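Local coordinates for protein putative Acetyltransferase (PDB 3EFA) that is a putative N-acetyltransferase of the GNAT superfamily that probably transfers the acetyl group of acetyl-CoA to an amine substrate, at residues 63-68 against 74-79; 91-96 against 123-128. One frame throughout, in Å; residues are numbered along the deposited sequence.

Contact 1. Residues 63-68 against 74-79; sequences RLEPQA and FGRVCT. With FMT (formic acid), chain C.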
ATOM      1  N   ARG A  63      16.953   7.698  -2.660  1.00 39.09           N
ATOM      2  CA  ARG A  63      16.707   8.462  -1.438  1.00 33.20           C
ATOM      3  C   ARG A  63      16.193   7.555  -0.310  1.00 38.57           C
ATOM      4  O   ARG A  63      15.258   6.758  -0.501  1.00 35.35           O
ATOM      5  CB  ARG A  63      15.717   9.618  -1.704  1.00 36.41           C
ATOM      6  CG  ARG A  63      15.459  10.552  -0.479  1.00 38.63           C
ATOM      7  CD  ARG A  63      14.658  11.824  -0.832  1.00 33.30           C
ATOM      8  NE  ARG A  63      13.215  11.575  -0.976  1.00 38.59           N
ATOM      9  CZ  ARG A  63      12.289  12.516  -1.175  1.00 40.27           C
ATOM     10  NH1 ARG A  63      12.636  13.807  -1.257  1.00 34.65           N
ATOM     11  NH2 ARG A  63      11.003  12.166  -1.285  1.00 34.51           N
ATOM     12  N   LEU A  64      16.796   7.674   0.870  1.00 32.80           N
ATOM     13  CA  LEU A  64      16.344   6.866   2.006  1.00 42.44           C
ATOM     14  C   LEU A  64      15.158   7.528   2.733  1.00 44.11           C
ATOM     15  O   LEU A  64      15.274   8.656   3.219  1.00 36.45           O
ATOM     16  CB  LEU A  64      17.523   6.552   2.944  1.00 41.18           C
ATOM     17  CG  LEU A  64      18.580   5.731   2.173  1.00 46.95           C
ATOM     18  CD1 LEU A  64      20.006   6.159   2.432  1.00 41.73           C
ATOM     19  CD2 LEU A  64      18.409   4.210   2.377  1.00 41.81           C
ATOM     20  N   GLU A  65      14.018   6.825   2.758  1.00 40.58           N
ATOM     21  CA  GLU A  65      12.767   7.326   3.339  1.00 38.29           C
ATOM     22  C   GLU A  65      12.164   6.348   4.376  1.00 43.36           C
ATOM     23  O   GLU A  65      11.196   5.624   4.084  1.00 42.56           O
ATOM     24  CB  GLU A  65      11.729   7.629   2.238  1.00 31.10           C
ATOM     25  CG  GLU A  65      12.252   8.475   1.067  1.00 35.92           C
ATOM     26  CD  GLU A  65      11.214   8.712  -0.042  1.00 50.61           C
ATOM     27  OE1 GLU A  65      10.013   8.399   0.159  1.00 60.08           O
ATOM     28  OE2 GLU A  65      11.604   9.211  -1.125  1.00 44.94           O
ATOM     29  N   PRO A  66      12.707   6.353   5.604  1.00 41.26           N
ATOM     30  CA  PRO A  66      12.182   5.485   6.681  1.00 44.45           C
ATOM     31  C   PRO A  66      10.691   5.729   6.944  1.00 49.41           C
ATOM     32  O   PRO A  66      10.262   6.890   6.950  1.00 46.31           O
ATOM     33  CB  PRO A  66      12.954   5.918   7.930  1.00 45.10           C
ATOM     34  CG  PRO A  66      13.898   7.035   7.512  1.00 48.68           C
ATOM     35  CD  PRO A  66      13.642   7.397   6.078  1.00 41.26           C
ATOM     36  N   GLN A  67       9.930   4.657   7.165  1.00 43.53           N
ATOM     37  CA  GLN A  67       8.517   4.747   7.521  1.00 47.21           C
ATOM     38  C   GLN A  67       8.302   4.140   8.918  1.00 54.05           C
ATOM     39  O   GLN A  67       9.247   3.651   9.531  1.00 56.39           O
ATOM     40  CB  GLN A  67       7.658   4.012   6.482  1.00 37.42           C
ATOM     41  CG  GLN A  67       7.974   4.374   5.037  1.00 42.46           C
ATOM     42  CD  GLN A  67       7.477   5.764   4.662  1.00 48.76           C
ATOM     43  OE1 GLN A  67       6.334   6.120   4.972  1.00 34.90           O
ATOM     44  NE2 GLN A  67       8.343   6.566   4.004  1.00 34.53           N
ATOM     45  N   ALA A  68       7.068   4.168   9.420  1.00 53.08           N
ATOM     46  CA  ALA A  68       6.752   3.521  10.697  1.00 59.49           C
ATOM     47  C   ALA A  68       6.868   1.998  10.630  1.00 58.24           C
ATOM     48  O   ALA A  68       6.879   1.415   9.548  1.00 56.82           O
ATOM     49  CB  ALA A  68       5.344   3.914  11.174  1.00 55.53           C
ATOM     50  N   PHE A  74      12.564   3.043  -0.307  1.00 37.79           N
ATOM     51  CA  PHE A  74      13.630   3.557  -1.168  1.00 33.68           C
ATOM     52  C   PHE A  74      13.011   4.385  -2.306  1.00 41.02           C
ATOM     53  O   PHE A  74      12.240   3.849  -3.106  1.00 42.66           O
ATOM     54  CB  PHE A  74      14.432   2.405  -1.777  1.00 36.06           C
ATOM     55  CG  PHE A  74      14.938   1.395  -0.772  1.00 38.08           C
ATOM     56  CD1 PHE A  74      16.049   1.678   0.030  1.00 33.16           C
ATOM     57  CD2 PHE A  74      14.320   0.147  -0.649  1.00 33.49           C
ATOM     58  CE1 PHE A  74      16.532   0.741   0.946  1.00 33.10           C
ATOM     59  CE2 PHE A  74      14.790  -0.802   0.266  1.00 35.68           C
ATOM     60  CZ  PHE A  74      15.898  -0.508   1.066  1.00 39.63           C
ATOM     61  N   GLY A  75      13.330   5.680  -2.378  1.00 38.12           N
ATOM     62  CA  GLY A  75      12.758   6.544  -3.404  1.00 36.95           C
ATOM     63  C   GLY A  75      13.717   7.365  -4.269  1.00 45.46           C
ATOM     64  O   GLY A  75      14.951   7.216  -4.181  1.00 37.91           O
ATOM     65  N   ARG A  76      13.136   8.240  -5.099  1.00 44.53           N
ATOM     66  CA  ARG A  76      13.873   9.069  -6.073  1.00 39.27           C
ATOM     67  C   ARG A  76      15.045   8.319  -6.752  1.00 40.38           C
ATOM     68  O   ARG A  76      16.214   8.776  -6.746  1.00 35.95           O
ATOM     69  CB  ARG A  76      14.320  10.398  -5.434  1.00 42.24           C
ATOM     70  CG  ARG A  76      13.154  11.228  -4.835  1.00 47.99           C
ATOM     71  CD  ARG A  76      12.063  11.507  -5.878  1.00 39.44           C
ATOM     72  NE  ARG A  76      11.243  12.698  -5.613  1.00 38.23           N
ATOM     73  CZ  ARG A  76      10.047  12.704  -5.012  1.00 50.44           C
ATOM     74  NH1 ARG A  76       9.496  11.577  -4.555  1.00 43.37           N
ATOM     75  NH2 ARG A  76       9.392  13.857  -4.854  1.00 45.44           N
ATOM     76  N   VAL A  77      14.694   7.185  -7.359  1.00 35.82           N
ATOM     77  CA  VAL A  77      15.626   6.219  -7.952  1.00 38.31           C
ATOM     78  C   VAL A  77      15.984   6.561  -9.406  1.00 45.47           C
ATOM     79  O   VAL A  77      15.098   6.691 -10.244  1.00 50.24           O
ATOM     80  CB  VAL A  77      14.987   4.819  -7.946  1.00 36.41           C
ATOM     81  CG1 VAL A  77      16.002   3.744  -8.354  1.00 31.50           C
ATOM     82  CG2 VAL A  77      14.362   4.516  -6.565  1.00 36.90           C
ATOM     83  N   CYS A  78      17.273   6.708  -9.713  1.00 41.15           N
ATOM     84  CA  CYS A  78      17.675   7.039 -11.087  1.00 35.02           C
ATOM     85  C   CYS A  78      19.160   6.810 -11.395  1.00 35.51           C
ATOM     86  O   CYS A  78      19.998   6.726 -10.489  1.00 37.94           O
ATOM     87  CB  CYS A  78      17.248   8.472 -11.463  1.00 41.20           C
ATOM     88  SG  CYS A  78      18.101   9.844 -10.603  1.00 40.73           S
ATOM     89  N   THR A  79      19.471   6.718 -12.687  1.00 36.41           N
ATOM     90  CA  THR A  79      20.818   6.388 -13.149  1.00 32.43           C
ATOM     91  C   THR A  79      21.236   7.311 -14.292  1.00 40.34           C
ATOM     92  O   THR A  79      20.439   7.578 -15.194  1.00 42.64           O
ATOM     93  CB  THR A  79      20.884   4.920 -13.646  1.00 39.40           C
ATOM     94  OG1 THR A  79      20.647   4.027 -12.550  1.00 39.18           O
ATOM     95  CG2 THR A  79      22.248   4.599 -14.286  1.00 41.69           C
TER
HETATM   96  C   FMT C 202      19.990   1.130 -14.206  1.00 64.17           C
HETATM   97  O1  FMT C 202      21.063   0.983 -13.613  1.00 57.02           O
HETATM   98  O2  FMT C 202      19.867   1.107 -15.433  1.00 67.40           O
HETATM   99  O   HOH W   1      10.577   9.171  -3.787  1.00 48.89           O
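R63 and G75 are paired across the antiparallel beta hairpin of strands 57-66 and 71-79, part of the mixed sheet of the GNAT fold. Two backbone bonds close the pair: R63 N to G75 O at 2.6 Å and G75 N to R63 O at 2.9 Å. Beyond G75 the chain turns a corner at R76.

The R63 chain leaves with CG opposite the backbone N (chi1 -176°) and bends at chi3. This sets up a side-on salt bridge in which NE and NH2 both donate to E65 OE2, with NE at 2.9 Å from it. OE2 lies in the guanidinium plane, but both nitrogens meet it from above the carboxylate plane, on the same face. R76 runs alongside R63 and points the same way. Its CG sits 3.8 Å above the R63 guanidinium plane, offset toward the rim. The two guanidinium planes are 33° apart, with R63 NH2 and R76 NH1 at 3.6 Å. R63 NH1 also makes salt bridges to D39 and D42, and R76 NH2 is hydrogen-bonded to the backbone O of E37. On the other face of the sheet, L64 CD2 meets the F74 ring edge at CD1, 4.2 Å away. One water accepts from R76 N and R76 NH1 and donates to E65 OE2, with 2.9 Å between the water O and OE2.

Contact 2. Residues 91-96 against 123-128; sequences QLLTAA and CGYRVT. With FMT (formic acid), chain D.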
ATOM      1  N   GLN A  91      22.905  -3.146  -8.149  1.00 41.12           N
ATOM      2  CA  GLN A  91      24.012  -3.186  -7.194  1.00 39.31           C
ATOM      3  C   GLN A  91      23.783  -2.216  -6.020  1.00 41.12           C
ATOM      4  O   GLN A  91      23.991  -2.573  -4.854  1.00 43.94           O
ATOM      5  CB  GLN A  91      25.322  -2.835  -7.907  1.00 46.92           C
ATOM      6  CG  GLN A  91      26.601  -3.269  -7.193  1.00 58.74           C
ATOM      7  CD  GLN A  91      27.260  -4.489  -7.839  1.00 79.44           C
ATOM      8  OE1 GLN A  91      26.914  -4.873  -8.960  1.00 84.44           O
ATOM      9  NE2 GLN A  91      28.219  -5.096  -7.136  1.00 75.35           N
ATOM     10  N   LEU A  92      23.360  -0.991  -6.329  1.00 37.87           N
ATOM     11  CA  LEU A  92      23.056   0.006  -5.299  1.00 37.49           C
ATOM     12  C   LEU A  92      21.952  -0.475  -4.349  1.00 46.39           C
ATOM     13  O   LEU A  92      22.092  -0.394  -3.116  1.00 41.12           O
ATOM     14  CB  LEU A  92      22.655   1.352  -5.931  1.00 32.08           C
ATOM     15  CG  LEU A  92      22.424   2.524  -4.950  1.00 39.86           C
ATOM     16  CD1 LEU A  92      23.598   2.711  -3.971  1.00 33.27           C
ATOM     17  CD2 LEU A  92      22.124   3.840  -5.661  1.00 39.20           C
ATOM     18  N   LEU A  93      20.864  -0.984  -4.930  1.00 40.96           N
ATOM     19  CA  LEU A  93      19.729  -1.445  -4.147  1.00 40.68           C
ATOM     20  C   LEU A  93      20.097  -2.600  -3.216  1.00 40.48           C
ATOM     21  O   LEU A  93      19.721  -2.598  -2.032  1.00 38.71           O
ATOM     22  CB  LEU A  93      18.568  -1.846  -5.059  1.00 44.66           C
ATOM     23  CG  LEU A  93      17.321  -2.392  -4.354  1.00 42.25           C
ATOM     24  CD1 LEU A  93      16.686  -1.323  -3.438  1.00 32.66           C
ATOM     25  CD2 LEU A  93      16.294  -2.939  -5.372  1.00 39.94           C
ATOM     26  N   THR A  94      20.826  -3.581  -3.748  1.00 40.40           N
ATOM     27  CA  THR A  94      21.328  -4.694  -2.928  1.00 38.19           C
ATOM     28  C   THR A  94      22.151  -4.172  -1.742  1.00 43.33           C
ATOM     29  O   THR A  94      22.040  -4.689  -0.631  1.00 42.37           O
ATOM     30  CB  THR A  94      22.173  -5.703  -3.757  1.00 51.99           C
ATOM     31  OG1 THR A  94      21.360  -6.304  -4.773  1.00 54.14           O
ATOM     32  CG2 THR A  94      22.752  -6.807  -2.869  1.00 44.00           C
ATOM     33  N   ALA A  95      22.953  -3.128  -1.960  1.00 36.56           N
ATOM     34  CA  ALA A  95      23.683  -2.526  -0.835  1.00 43.61           C
ATOM     35  C   ALA A  95      22.789  -1.734   0.141  1.00 37.50           C
ATOM     36  O   ALA A  95      23.001  -1.768   1.350  1.00 40.87           O
ATOM     37  CB  ALA A  95      24.863  -1.681  -1.325  1.00 35.73           C
ATOM     38  N   ALA A  96      21.786  -1.037  -0.377  1.00 35.46           N
ATOM     39  CA  ALA A  96      20.873  -0.273   0.485  1.00 39.75           C
ATOM     40  C   ALA A  96      20.011  -1.165   1.396  1.00 45.82           C
ATOM     41  O   ALA A  96      19.739  -0.800   2.552  1.00 42.24           O
ATOM     42  CB  ALA A  96      19.991   0.683  -0.352  1.00 34.59           C
ATOM     43  N   CYS A 123      14.197  -8.822  -8.150  1.00 45.90           N
ATOM     44  CA  CYS A 123      14.910  -8.492  -6.916  1.00 43.68           C
ATOM     45  C   CYS A 123      14.178  -8.988  -5.670  1.00 45.55           C
ATOM     46  O   CYS A 123      14.655  -8.787  -4.552  1.00 45.98           O
ATOM     47  CB  CYS A 123      15.184  -6.983  -6.806  1.00 42.94           C
ATOM     48  SG  CYS A 123      16.237  -6.295  -8.116  1.00 50.88           S
ATOM     49  N   GLY A 124      13.016  -9.617  -5.861  1.00 45.31           N
ATOM     50  CA  GLY A 124      12.288 -10.221  -4.755  1.00 42.17           C
ATOM     51  C   GLY A 124      11.106  -9.455  -4.167  1.00 48.20           C
ATOM     52  O   GLY A 124      10.562  -9.865  -3.137  1.00 47.47           O
ATOM     53  N   TYR A 125      10.699  -8.357  -4.805  1.00 48.59           N
ATOM     54  CA  TYR A 125       9.498  -7.612  -4.379  1.00 50.17           C
ATOM     55  C   TYR A 125       8.209  -8.208  -4.977  1.00 48.38           C
ATOM     56  O   TYR A 125       8.255  -8.900  -5.994  1.00 47.23           O
ATOM     57  CB  TYR A 125       9.616  -6.116  -4.740  1.00 48.83           C
ATOM     58  CG  TYR A 125      10.700  -5.384  -3.969  1.00 41.59           C
ATOM     59  CD1 TYR A 125      10.382  -4.530  -2.906  1.00 41.00           C
ATOM     60  CD2 TYR A 125      12.044  -5.563  -4.292  1.00 40.84           C
ATOM     61  CE1 TYR A 125      11.380  -3.871  -2.180  1.00 38.96           C
ATOM     62  CE2 TYR A 125      13.045  -4.923  -3.585  1.00 40.46           C
ATOM     63  CZ  TYR A 125      12.714  -4.079  -2.530  1.00 47.66           C
ATOM     64  OH  TYR A 125      13.725  -3.458  -1.839  1.00 37.59           O
ATOM     65  N   ARG A 126       7.070  -7.951  -4.331  1.00 47.28           N
ATOM     66  CA  ARG A 126       5.752  -8.314  -4.882  1.00 49.98           C
ATOM     67  C   ARG A 126       4.729  -7.163  -4.747  1.00 45.00           C
ATOM     68  O   ARG A 126       4.765  -6.401  -3.781  1.00 41.63           O
ATOM     69  CB  ARG A 126       5.208  -9.588  -4.205  1.00 45.87           C
ATOM     70  CG  ARG A 126       4.938  -9.370  -2.732  1.00 61.00           C
ATOM     71  CD  ARG A 126       4.299 -10.559  -2.025  1.00 63.41           C
ATOM     72  NE  ARG A 126       3.607 -10.123  -0.809  1.00 60.24           N
ATOM     73  CZ  ARG A 126       4.210  -9.516   0.214  1.00 66.35           C
ATOM     74  NH1 ARG A 126       5.519  -9.263   0.171  1.00 63.25           N
ATOM     75  NH2 ARG A 126       3.507  -9.147   1.280  1.00 64.16           N
ATOM     76  N   VAL A 127       3.814  -7.051  -5.709  1.00 45.30           N
ATOM     77  CA  VAL A 127       2.743  -6.057  -5.642  1.00 43.46           C
ATOM     78  C   VAL A 127       1.831  -6.326  -4.447  1.00 47.19           C
ATOM     79  O   VAL A 127       1.398  -7.457  -4.249  1.00 46.92           O
ATOM     80  CB  VAL A 127       1.880  -6.070  -6.925  1.00 49.85           C
ATOM     81  CG1 VAL A 127       0.759  -5.008  -6.843  1.00 37.92           C
ATOM     82  CG2 VAL A 127       2.762  -5.873  -8.174  1.00 42.84           C
ATOM     83  N   THR A 128       1.565  -5.301  -3.634  1.00 45.00           N
ATOM     84  CA  THR A 128       0.570  -5.428  -2.558  1.00 49.60           C
ATOM     85  C   THR A 128      -0.633  -4.514  -2.769  1.00 43.62           C
ATOM     86  O   THR A 128      -1.628  -4.633  -2.070  1.00 40.25           O
ATOM     87  CB  THR A 128       1.133  -5.174  -1.121  1.00 52.38           C
ATOM     88  OG1 THR A 128       1.792  -3.901  -1.066  1.00 51.85           O
ATOM     89  CG2 THR A 128       2.091  -6.290  -0.672  1.00 43.12           C
TER
HETATM   90  C   FMT D 203       8.786 -10.843  -0.595  1.00 76.60           C
HETATM   91  O1  FMT D 203       8.952 -11.037   0.614  1.00 69.83           O
HETATM   92  O2  FMT D 203       7.762 -10.378  -1.107  1.00 71.34           O
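L93 reaches from helix 88-102 to C123 and Y125, which follow helix 117-122. The contact is small, buried and apolar, with no hydrogen bond between the two segments.

The CB of L93 leaves the helix toward 123-128. CG lies opposite the backbone N (chi1 178°), which carries the fork on toward the loop at 123-125. The two methyls then take different partners. CD1 lies 4.0 Å from Y125 OH, and it also packs on the F74 ring of strand 71-79. CD2 is 4.2 Å from Y125 CE2 and meets the tyrosine ring obliquely. The same methyl is 4.3 Å from C123 SG, so it touches both residues.

Y125 comes from the opposite direction. Its hydroxyl is hydrogen-bonded to E97 OE2, one turn further along the helix that carries L93, so the ring is tied to that helix by a polar bond as well as by packing. Between the two contact residues, G124 has positive phi (100°) and ends helix 117-122 in a Schellman motif.

Further along, R126 NH1 donates to O2 of a formic acid molecule, 2.8 Å away. That molecule also bonds Q145 N and probably came from the crystallisation liquor. T128 CG2 lies 3.6 Å above one face of the R126 guanidinium, offset toward the rim.

Packing of helix 88-102 against the loop that joins helix 117-122 to strand 126-129, beside the central sheet, fits the C-terminal half of a GNAT fold.

From the N terminus, strand 57-66 comes first. Contact 1 closes the short hairpin loop to strand 71-79. The chain then enters helix 88-102, passes through strand 107-113 and helix 117-122, and contact 2 closes this longer excursion at 123-128. The two closures are in series and neither nests in the other. They still meet in space: F74 CE2 is 3.6 Å from Y125 OH, and F74 CE1 is 3.7 Å from A96 CB. F74 thus joins the hairpin to the helix and loop. At the far end of strand 71-79, a formic acid molecule bonds G85 N and G89 N, consistent with the pyrophosphate-binding loop of GNAT enzymes.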